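Local coordinates for protein internalin (Listeria monocytogenes serotype 4b, PDB 4FMZ) that probably serves Listeria in adhesion to or invasion of host cells, as a leucine-rich-repeat protein of the internalin family, at residues L8-I12 with N13-P17; A57-Q60 with G61-Y64; S82-S85 with N86-K89; D36-Q40 with E41-S45. All coordinates share one frame; numbering follows the deposited sequence. Where two conformers were deposited one is given.

All four contacts lie at the N-terminal end of the chain, their centres about 27 to 39 Å from the centre of the chain. Contacts 1 and 4 belong to the N-terminal internalin domain. Their strands, 10-11 and 37-38, pair antiparallel, and each strand runs into a short helix, 12-15 or 40-43. Their centres are about 9 Å apart. Contact 2 follows between strands 48-50 and 70-72, and contact 3 between strands 70-72 and 92-94. These two turns pack on each other with centres about 10 Å apart. Along the chain the order is 1, 4, 2, 3. Contact 2 touches the other three, so it joins the N-terminal cap to the repeats.

Contact 1 of 4, residues L8-I12 with N13-P17; sequences LPAPI and NQIFP
Ile15 lays its CD1 methyl against Leu8, with CD2 of Leu8 3.6 Å away. The two side chains cross at about a right angle. The same CD1 also reaches Ala10 CB, at 3.7 Å. With chi1 at -60° and chi2 at -66°, the Ile15 chain folds back over the strand and presents this methyl to both residues. Gln14 takes the neighbouring position. Its CG is anti to the backbone N (chi1 177°), and the extended chain carries the amide back along the strand. NE2 of Gln14 lies 3.4 Å from Ala10 CB, while OE1 of Gln14 rests near the ring carbon CD of Pro11. These are van der Waals contacts.

The backbone makes the turn. Pro11 is the N-cap residue, and its O accepts from two amides. Gln14 N approaches from above the carbonyl plane at 2.9 Å from Pro11 O; Ile15 N comes nearly along the C=O axis. Ile12 O receives Phe16 N at 2.9 Å, and the edge of the Phe16 ring meets this same oxygen in its plane. Beside it, CG2 of Ile12 lies 4.0 Å from CD2 of Phe16.

Strand 10-11 pairs with strand 37-38. Helix 19-29 touches Ile12 and Phe16 through Ile25, and Tyr64 lies against Leu8 and Ile15. The short helix is therefore packed between helix 19-29 and the turn that carries Tyr64. The buried side chains of Ile12, Ile15 and Phe16 face that interior, and the carbonyls of Pro11 and Ile12 are satisfied by the amides of Gln14, Ile15 and Phe16.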
loop_
_atom_site.group_PDB
_atom_site.type_symbol
_atom_site.label_atom_id
_atom_site.label_comp_id
_atom_site.label_asym_id
_atom_site.label_seq_id
_atom_site.Cartn_x
_atom_site.Cartn_y
_atom_site.Cartn_z
ATOM N N LEU A 8 9.253 -23.158 34.177
ATOM C CA LEU A 8 7.855 -22.913 34.512
ATOM C C LEU A 8 7.340 -23.907 35.574
ATOM O O LEU A 8 7.850 -25.019 35.623
ATOM C CB LEU A 8 7.022 -23.016 33.235
ATOM C CG LEU A 8 7.336 -22.031 32.120
ATOM C CD1 LEU A 8 6.645 -22.430 30.857
ATOM C CD2 LEU A 8 6.908 -20.642 32.504
ATOM N N PRO A 9 6.374 -23.555 36.459
ATOM C CA PRO A 9 5.645 -22.274 36.559
ATOM C C PRO A 9 6.500 -21.174 37.160
ATOM O O PRO A 9 7.403 -21.451 37.949
ATOM C CB PRO A 9 4.445 -22.620 37.453
ATOM C CG PRO A 9 4.923 -23.751 38.299
ATOM C CD PRO A 9 5.895 -24.529 37.459
ATOM N N ALA A 10 6.249 -19.932 36.750
ATOM C CA ALA A 10 7.031 -18.809 37.230
ATOM C C ALA A 10 6.246 -17.500 37.133
ATOM O O ALA A 10 5.313 -17.417 36.329
ATOM C CB ALA A 10 8.331 -18.702 36.427
ATOM N N PRO A 11 6.601 -16.470 37.932
ATOM C CA PRO A 11 5.911 -15.169 37.804
ATOM C C PRO A 11 6.038 -14.587 36.394
ATOM O O PRO A 11 7.079 -14.751 35.743
ATOM C CB PRO A 11 6.637 -14.286 38.827
ATOM C CG PRO A 11 7.212 -15.260 39.824
ATOM C CD PRO A 11 7.652 -16.411 38.967
ATOM N N ILE A 12 4.966 -13.932 35.910
ATOM C CA ILE A 12 4.941 -13.281 34.591
ATOM C C ILE A 12 6.178 -12.375 34.418
ATOM O O ILE A 12 6.832 -12.452 33.375
ATOM C CB ILE A 12 3.618 -12.469 34.351
ATOM C CG1 ILE A 12 2.387 -13.384 34.313
ATOM C CG2 ILE A 12 3.693 -11.621 33.051
ATOM C CD1 ILE A 12 1.014 -12.705 34.451
ATOM N N ASN A 13 6.508 -11.551 35.433
ATOM C CA ASN A 13 7.620 -10.604 35.314
ATOM C C ASN A 13 9.017 -11.273 35.448
ATOM O O ASN A 13 10.031 -10.587 35.294
ATOM C CB ASN A 13 7.467 -9.427 36.272
ATOM C CG ASN A 13 7.562 -9.788 37.733
ATOM O OD1 ASN A 13 7.550 -10.956 38.128
ATOM N ND2 ASN A 13 7.644 -8.772 38.566
ATOM N N GLN A 14 9.063 -12.600 35.723
ATOM C CA GLN A 14 10.307 -13.383 35.719
ATOM C C GLN A 14 10.581 -13.873 34.296
ATOM O O GLN A 14 11.742 -13.969 33.879
ATOM C CB GLN A 14 10.243 -14.583 36.682
ATOM C CG GLN A 14 11.489 -15.483 36.660
ATOM C CD GLN A 14 11.358 -16.708 37.538
ATOM O OE1 GLN A 14 11.076 -16.618 38.734
ATOM N NE2 GLN A 14 11.611 -17.878 36.978
ATOM N N ILE A 15 9.507 -14.259 33.584
ATOM C CA ILE A 15 9.565 -14.824 32.234
ATOM C C ILE A 15 9.664 -13.694 31.199
ATOM O O ILE A 15 10.424 -13.817 30.235
ATOM C CB ILE A 15 8.329 -15.750 31.987
ATOM C CG1 ILE A 15 8.249 -16.937 32.991
ATOM C CG2 ILE A 15 8.258 -16.230 30.538
ATOM C CD1 ILE A 15 9.431 -18.052 32.915
ATOM N N PHE A 16 8.895 -12.618 31.400
ATOM C CA PHE A 16 8.824 -11.461 30.495
ATOM C C PHE A 16 9.482 -10.260 31.175
ATOM O O PHE A 16 8.807 -9.526 31.888
ATOM C CB PHE A 16 7.355 -11.173 30.112
ATOM C CG PHE A 16 6.664 -12.336 29.440
ATOM C CD1 PHE A 16 6.718 -12.494 28.062
ATOM C CD2 PHE A 16 5.978 -13.288 30.188
ATOM C CE1 PHE A 16 6.080 -13.568 27.445
ATOM C CE2 PHE A 16 5.350 -14.368 29.566
ATOM C CZ PHE A 16 5.430 -14.514 28.204
ATOM N N PRO A 17 10.809 -10.065 31.002
ATOM C CA PRO A 17 11.486 -8.964 31.712
ATOM C C PRO A 17 11.030 -7.561 31.288
ATOM O O PRO A 17 11.208 -6.635 32.080
ATOM C CB PRO A 17 12.967 -9.200 31.392
ATOM C CG PRO A 17 12.957 -9.973 30.080
ATOM C CD PRO A 17 11.775 -10.879 30.234
#

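Contact 2 of 4, residues A57-Q60 with G61-Y64; sequences ASIQ and GIEY
Ile59 places CG1 between its backbone N and carbonyl carbon (chi1 60°), and Ile62 places CG2 in the equivalent position. These torsions turn the two side chains to one side of the turn. CD1 of Ile59 then meets CG2 of Ile62 at 4.0 Å. That CG2 and CB of Ile62 also rest close to the carbonyl oxygen of Ile59. The same oxygen accepts from Ile62 N at 3.1 Å, in a fairly straight bond with the donor tilted 25° from the carbonyl plane. This bond closes a type II beta turn with Gln60 and Gly61 at its corners. Gly61 has a positive phi of 106°, the conformation of the third residue of a type II turn, where glycine is usual.

Both corner residues have a side-chain partner. Ser58 OG accepts from Gln60 N, forming an ST turn, and donates to Gln60 OE1 at 2.6 Å. Glu63 bends at chi2 and turns back on the turn. Its OE1 takes Gly61 N on the syn side at 2.8 Å, but the bond is tilted out of the carboxylate plane and not straight. Tyr64 N bonds to Gly61 O as the chain enters a 3-10 turn.

Ile59 packs on Pro83 and Leu84 of the next turn. Tyr64 OH is hydrogen-bonded to Thr7 OG1. A beta turn leading into a 3-10 segment fits the convex side of an internalin leucine-rich repeat, here between strands 48-50 and 70-72.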
loop_
_atom_site.group_PDB
_atom_site.type_symbol
_atom_site.label_atom_id
_atom_site.label_comp_id
_atom_site.label_asym_id
_atom_site.label_seq_id
_atom_site.Cartn_x
_atom_site.Cartn_y
_atom_site.Cartn_z
ATOM N N ALA A 57 10.531 -2.997 24.635
ATOM C CA ALA A 57 11.926 -2.894 24.190
ATOM C C ALA A 57 12.595 -4.275 24.083
ATOM O O ALA A 57 13.663 -4.386 23.489
ATOM C CB ALA A 57 12.717 -2.002 25.136
ATOM N N SER A 58 11.978 -5.314 24.658
ATOM C CA SER A 58 12.462 -6.696 24.599
ATOM C C SER A 58 11.267 -7.644 24.543
ATOM O O SER A 58 10.295 -7.447 25.271
ATOM C CB SER A 58 13.338 -7.023 25.813
ATOM O OG SER A 58 13.688 -8.400 25.831
ATOM N N ILE A 59 11.334 -8.663 23.698
ATOM C CA ILE A 59 10.250 -9.637 23.595
ATOM C C ILE A 59 10.706 -10.976 24.204
ATOM O O ILE A 59 10.059 -12.004 23.989
ATOM C CB ILE A 59 9.656 -9.760 22.151
ATOM C CG1 ILE A 59 10.714 -10.191 21.121
ATOM C CG2 ILE A 59 8.957 -8.448 21.748
ATOM C CD1 ILE A 59 10.189 -10.800 19.872
ATOM N N GLN A 60 11.783 -10.947 25.028
ATOM C CA GLN A 60 12.259 -12.141 25.740
ATOM C C GLN A 60 11.104 -12.706 26.572
ATOM O O GLN A 60 10.377 -11.936 27.222
ATOM C CB GLN A 60 13.491 -11.833 26.613
ATOM C CG GLN A 60 14.749 -11.551 25.779
ATOM C CD GLN A 60 15.812 -10.824 26.564
ATOM O OE1 GLN A 60 15.632 -9.691 27.016
ATOM N NE2 GLN A 60 16.953 -11.461 26.741
ATOM N N GLY A 61 10.906 -14.021 26.465
ATOM C CA GLY A 61 9.836 -14.765 27.129
ATOM C C GLY A 61 8.725 -15.177 26.189
ATOM O O GLY A 61 8.045 -16.174 26.451
ATOM N N ILE A 62 8.534 -14.427 25.067
ATOM C CA ILE A 62 7.481 -14.718 24.081
ATOM C C ILE A 62 7.656 -16.116 23.466
ATOM O O ILE A 62 6.670 -16.704 23.013
ATOM C CB ILE A 62 7.348 -13.613 22.996
ATOM C CG1 ILE A 62 5.888 -13.532 22.501
ATOM C CG2 ILE A 62 8.366 -13.783 21.828
ATOM C CD1 ILE A 62 5.499 -12.234 21.847
ATOM N N GLU A 63 8.888 -16.662 23.521
ATOM C CA GLU A 63 9.187 -17.998 23.013
ATOM C C GLU A 63 8.357 -19.104 23.734
ATOM O O GLU A 63 8.250 -20.193 23.178
ATOM C CB GLU A 63 10.705 -18.306 23.057
ATOM C CG GLU A 63 11.332 -18.371 24.443
ATOM C CD GLU A 63 11.741 -17.072 25.117
ATOM O OE1 GLU A 63 11.460 -15.984 24.565
ATOM O OE2 GLU A 63 12.329 -17.147 26.222
ATOM N N TYR A 64 7.721 -18.812 24.912
ATOM C CA TYR A 64 6.869 -19.771 25.646
ATOM C C TYR A 64 5.430 -19.849 25.122
ATOM O O TYR A 64 4.682 -20.779 25.473
ATOM C CB TYR A 64 6.824 -19.439 27.132
ATOM C CG TYR A 64 8.131 -19.730 27.822
ATOM C CD1 TYR A 64 8.531 -21.041 28.079
ATOM C CD2 TYR A 64 8.981 -18.699 28.205
ATOM C CE1 TYR A 64 9.715 -21.314 28.751
ATOM C CE2 TYR A 64 10.174 -18.957 28.866
ATOM C CZ TYR A 64 10.531 -20.269 29.141
ATOM O OH TYR A 64 11.716 -20.544 29.751
#

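Contact 3 of 4, residues S82-S85 with N86-K89; sequences SPLS and NLVK
A type I beta turn runs from Leu84 to Leu87, closed by Leu87 N on Leu84 O at 2.9 Å, with the donor well above the carbonyl plane. It continues the 3-10 turn in which Ser85 N bonds to Ser82 O. Leu87 is also the centre of an inverse gamma turn.

The leucines are the apolar pair. CD2 of Leu84 meets CD1 of Leu87 at 3.8 Å, the two chains crossing at a slant. Each has CG anti to its carbonyl carbon (chi1 -69° and -63°), which sends both branched ends to the buried side. CB of Leu87 also lies over Leu84 O at 3.5 Å. On the more exposed side, Ser85 OG stands 3.5 Å from Asn86 OD1, a weak contact at most. A water spans the turn: it donates to Pro83 O at 2.7 Å and accepts from Asn86 N at 2.8 Å. It thus meets the needs of two backbone groups.

The turn connects strand 70-72 to strand 92-94 in the leucine-rich repeats. Pro83 packs on Ile62 and Glu63 of the preceding turn. Lys89 NZ bonds to Asn67 OD1, and Val88 O to Asn111 ND2, which tie the chain just after the turn to the loops preceding strands 70-72 and 114-116.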
loop_
_atom_site.group_PDB
_atom_site.type_symbol
_atom_site.label_atom_id
_atom_site.label_comp_id
_atom_site.label_asym_id
_atom_site.label_seq_id
_atom_site.Cartn_x
_atom_site.Cartn_y
_atom_site.Cartn_z
ATOM N N SER A 82 14.752 -12.060 17.878
ATOM C CA SER A 82 15.227 -13.447 17.985
ATOM C C SER A 82 14.277 -14.337 18.838
ATOM O O SER A 82 14.080 -15.481 18.454
ATOM C CB SER A 82 16.656 -13.521 18.521
ATOM O OG SER A 82 16.816 -12.823 19.744
ATOM N N PRO A 83 13.597 -13.865 19.939
ATOM C CA PRO A 83 12.684 -14.782 20.672
ATOM C C PRO A 83 11.492 -15.299 19.838
ATOM O O PRO A 83 10.823 -16.228 20.284
ATOM C CB PRO A 83 12.190 -13.926 21.851
ATOM C CG PRO A 83 13.235 -12.898 22.024
ATOM C CD PRO A 83 13.646 -12.558 20.627
ATOM N N LEU A 84 11.235 -14.730 18.628
ATOM C CA LEU A 84 10.150 -15.207 17.759
ATOM C C LEU A 84 10.549 -16.433 16.934
ATOM O O LEU A 84 9.668 -17.075 16.357
ATOM C CB LEU A 84 9.701 -14.108 16.756
ATOM C CG LEU A 84 8.977 -12.877 17.281
ATOM C CD1 LEU A 84 8.539 -11.977 16.140
ATOM C CD2 LEU A 84 7.782 -13.252 18.129
ATOM N N SER A 85 11.870 -16.720 16.832
ATOM C CA SER A 85 12.468 -17.708 15.920
ATOM C C SER A 85 11.816 -19.105 15.901
ATOM O O SER A 85 11.809 -19.721 14.837
ATOM C CB SER A 85 13.967 -17.853 16.154
ATOM O OG SER A 85 14.248 -18.520 17.374
ATOM N N ASN A 86 11.273 -19.597 17.019
ATOM C CA ASN A 86 10.656 -20.927 17.037
ATOM C C ASN A 86 9.115 -20.868 17.136
ATOM O O ASN A 86 8.475 -21.905 17.305
ATOM C CB ASN A 86 11.240 -21.763 18.177
ATOM C CG ASN A 86 12.494 -22.498 17.795
ATOM O OD1 ASN A 86 13.568 -21.908 17.633
ATOM N ND2 ASN A 86 12.387 -23.812 17.652
ATOM N N LEU A 87 8.508 -19.685 16.963
ATOM C CA LEU A 87 7.043 -19.592 17.033
ATOM C C LEU A 87 6.464 -19.902 15.645
ATOM O O LEU A 87 5.832 -19.066 14.998
ATOM C CB LEU A 87 6.603 -18.217 17.582
ATOM C CG LEU A 87 7.066 -17.927 19.025
ATOM C CD1 LEU A 87 6.567 -16.569 19.507
ATOM C CD2 LEU A 87 6.627 -19.046 19.993
ATOM N N VAL A 88 6.668 -21.149 15.216
ATOM C CA VAL A 88 6.353 -21.631 13.869
ATOM C C VAL A 88 4.841 -21.724 13.579
ATOM O O VAL A 88 4.495 -21.890 12.415
ATOM C CB VAL A 88 7.084 -22.963 13.547
ATOM C CG1 VAL A 88 8.605 -22.759 13.563
ATOM C CG2 VAL A 88 6.656 -24.087 14.502
ATOM N N LYS A 89 3.946 -21.578 14.588
ATOM C CA LYS A 89 2.495 -21.582 14.317
ATOM C C LYS A 89 1.981 -20.170 13.937
ATOM O O LYS A 89 0.795 -20.007 13.632
ATOM C CB LYS A 89 1.714 -22.117 15.517
ATOM C CG LYS A 89 1.822 -23.622 15.703
ATOM C CD LYS A 89 0.851 -24.065 16.805
ATOM C CE LYS A 89 0.796 -25.548 17.023
ATOM N NZ LYS A 89 -0.321 -25.909 17.930
HETATM O O HOH W 1 10.769 -18.842 19.679
#

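Contact 4 of 4, residues D36-Q40 with E41-S45; sequences DVVTQ and EELES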
loop_
_atom_site.group_PDB
_atom_site.type_symbol
_atom_site.label_atom_id
_atom_site.label_comp_id
_atom_site.label_asym_id
_atom_site.label_seq_id
_atom_site.Cartn_x
_atom_site.Cartn_y
_atom_site.Cartn_z
ATOM N N ASP A 36 2.201 -12.301 39.406
ATOM C CA ASP A 36 1.451 -13.560 39.471
ATOM C C ASP A 36 2.112 -14.670 38.662
ATOM O O ASP A 36 2.629 -14.431 37.565
ATOM C CB ASP A 36 0.003 -13.374 38.983
ATOM C CG ASP A 36 -0.880 -12.551 39.896
ATOM O OD1 ASP A 36 -0.487 -12.323 41.068
ATOM O OD2 ASP A 36 -1.983 -12.168 39.460
ATOM N N VAL A 37 2.073 -15.894 39.215
ATOM C CA VAL A 37 2.644 -17.076 38.577
ATOM C C VAL A 37 1.775 -17.509 37.405
ATOM O O VAL A 37 0.547 -17.465 37.487
ATOM C CB VAL A 37 2.825 -18.214 39.618
ATOM C CG1 VAL A 37 2.932 -19.589 38.962
ATOM C CG2 VAL A 37 4.057 -17.956 40.447
ATOM N N VAL A 38 2.427 -17.912 36.311
ATOM C CA VAL A 38 1.756 -18.494 35.157
ATOM C C VAL A 38 2.341 -19.872 34.920
ATOM O O VAL A 38 3.527 -20.094 35.164
ATOM C CB VAL A 38 1.738 -17.631 33.881
ATOM C CG1 VAL A 38 0.741 -16.487 34.032
ATOM C CG2 VAL A 38 3.133 -17.113 33.501
ATOM N N THR A 39 1.494 -20.808 34.498
ATOM C CA THR A 39 1.907 -22.175 34.198
ATOM C C THR A 39 2.196 -22.305 32.700
ATOM O O THR A 39 1.823 -21.431 31.916
ATOM C CB THR A 39 0.819 -23.178 34.629
ATOM O OG1 THR A 39 -0.358 -22.944 33.854
ATOM C CG2 THR A 39 0.494 -23.104 36.118
ATOM N N GLN A 40 2.818 -23.428 32.305
ATOM C CA GLN A 40 3.095 -23.736 30.911
ATOM C C GLN A 40 1.771 -23.830 30.146
ATOM O O GLN A 40 1.674 -23.329 29.028
ATOM C CB GLN A 40 3.874 -25.057 30.827
ATOM C CG GLN A 40 4.301 -25.426 29.400
ATOM C CD GLN A 40 5.012 -26.740 29.338
ATOM O OE1 GLN A 40 5.694 -27.152 30.273
ATOM N NE2 GLN A 40 4.904 -27.412 28.212
ATOM N N GLU A 41 0.752 -24.456 30.781
ATOM C CA GLU A 41 -0.592 -24.650 30.243
ATOM C C GLU A 41 -1.246 -23.308 29.920
ATOM O O GLU A 41 -1.835 -23.181 28.852
ATOM C CB GLU A 41 -1.457 -25.462 31.224
ATOM C CG GLU A 41 -2.844 -25.797 30.700
ATOM C CD GLU A 41 -3.655 -26.746 31.559
ATOM O OE1 GLU A 41 -3.265 -27.930 31.668
ATOM O OE2 GLU A 41 -4.710 -26.321 32.081
ATOM N N GLU A 42 -1.128 -22.305 30.824
ATOM C CA GLU A 42 -1.701 -20.978 30.610
ATOM C C GLU A 42 -0.996 -20.235 29.472
ATOM O O GLU A 42 -1.667 -19.584 28.662
ATOM C CB GLU A 42 -1.645 -20.148 31.897
ATOM C CG GLU A 42 -2.634 -20.614 32.951
ATOM C CD GLU A 42 -2.501 -19.928 34.295
ATOM O OE1 GLU A 42 -1.354 -19.659 34.724
ATOM O OE2 GLU A 42 -3.550 -19.652 34.920
ATOM N N LEU A 43 0.345 -20.351 29.383
ATOM C CA LEU A 43 1.098 -19.688 28.311
ATOM C C LEU A 43 0.809 -20.336 26.960
ATOM O O LEU A 43 0.701 -19.632 25.955
ATOM C CB LEU A 43 2.612 -19.668 28.590
ATOM C CG LEU A 43 3.046 -18.800 29.774
ATOM C CD1 LEU A 43 4.509 -18.990 30.068
ATOM C CD2 LEU A 43 2.733 -17.314 29.553
ATOM N N GLU A 44 0.599 -21.670 26.957
ATOM C CA GLU A 44 0.265 -22.413 25.740
ATOM C C GLU A 44 -1.206 -22.192 25.310
ATOM O O GLU A 44 -1.580 -22.616 24.220
ATOM C CB GLU A 44 0.552 -23.898 25.927
ATOM C CG GLU A 44 2.036 -24.220 25.894
ATOM C CD GLU A 44 2.394 -25.660 26.222
ATOM O OE1 GLU A 44 1.492 -26.451 26.592
ATOM O OE2 GLU A 44 3.595 -25.994 26.124
ATOM N N SER A 45 -2.021 -21.493 26.139
ATOM C CA SER A 45 -3.415 -21.190 25.803
ATOM C C SER A 45 -3.542 -19.892 24.968
ATOM O O SER A 45 -4.622 -19.634 24.420
ATOM C CB SER A 45 -4.267 -21.083 27.066
ATOM O OG SER A 45 -4.099 -19.851 27.753
HETATM O O HOH W 2 -1.087 -19.674 37.503
#
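Thr39 and Glu42 bond to each other reciprocally, and this capping box starts helix 40-43. Thr39 OG1 accepts from Glu42 N at 3.2 Å. In return, Glu42 OE1 accepts from Thr39 N at 3.1 Å, met on the anti side of the carboxylate. Thr39 holds OG1 between its backbone N and carbonyl carbon (chi1 64°), which points the oxygen at the helix's first turn. CG of Glu42 passes alongside this hydroxyl at 3.4 Å.

Gln40 and Glu44, four residues apart, meet through their side chains. Gln40 NE2 donates to Glu44 OE2 at 2.8 Å in a nearly straight bond. Glu44 OE2 lies close to the plane of the Gln40 amide, but the nitrogen approaches from above the carboxylate plane. The two planes stand 84° apart. On the buried side, CG2 of Val38 touches CD2 of Leu43 at 4.0 Å, the side chains crossing nearly at right angles. Leu43 N closes on Thr39 O at 3.1 Å, and Glu44 N on Gln40 O.

Further out, a water donates to both Val37 O and Glu42 OE1. Lys31 NZ forms a salt bridge with Glu42 OE2, so both carboxylate oxygens have partners. Gln40 OE1 accepts from the backbone of Thr4 and Leu5 and holds it there. With NE2 on Glu44, this fixes the amide's rotation. Val38 pairs with Ala10 in the two-stranded sheet and packs on Leu29. The box satisfies an amide in the helix's first turn, and Lys31 together with the helix N-terminus would probably favour a negatively charged Glu42.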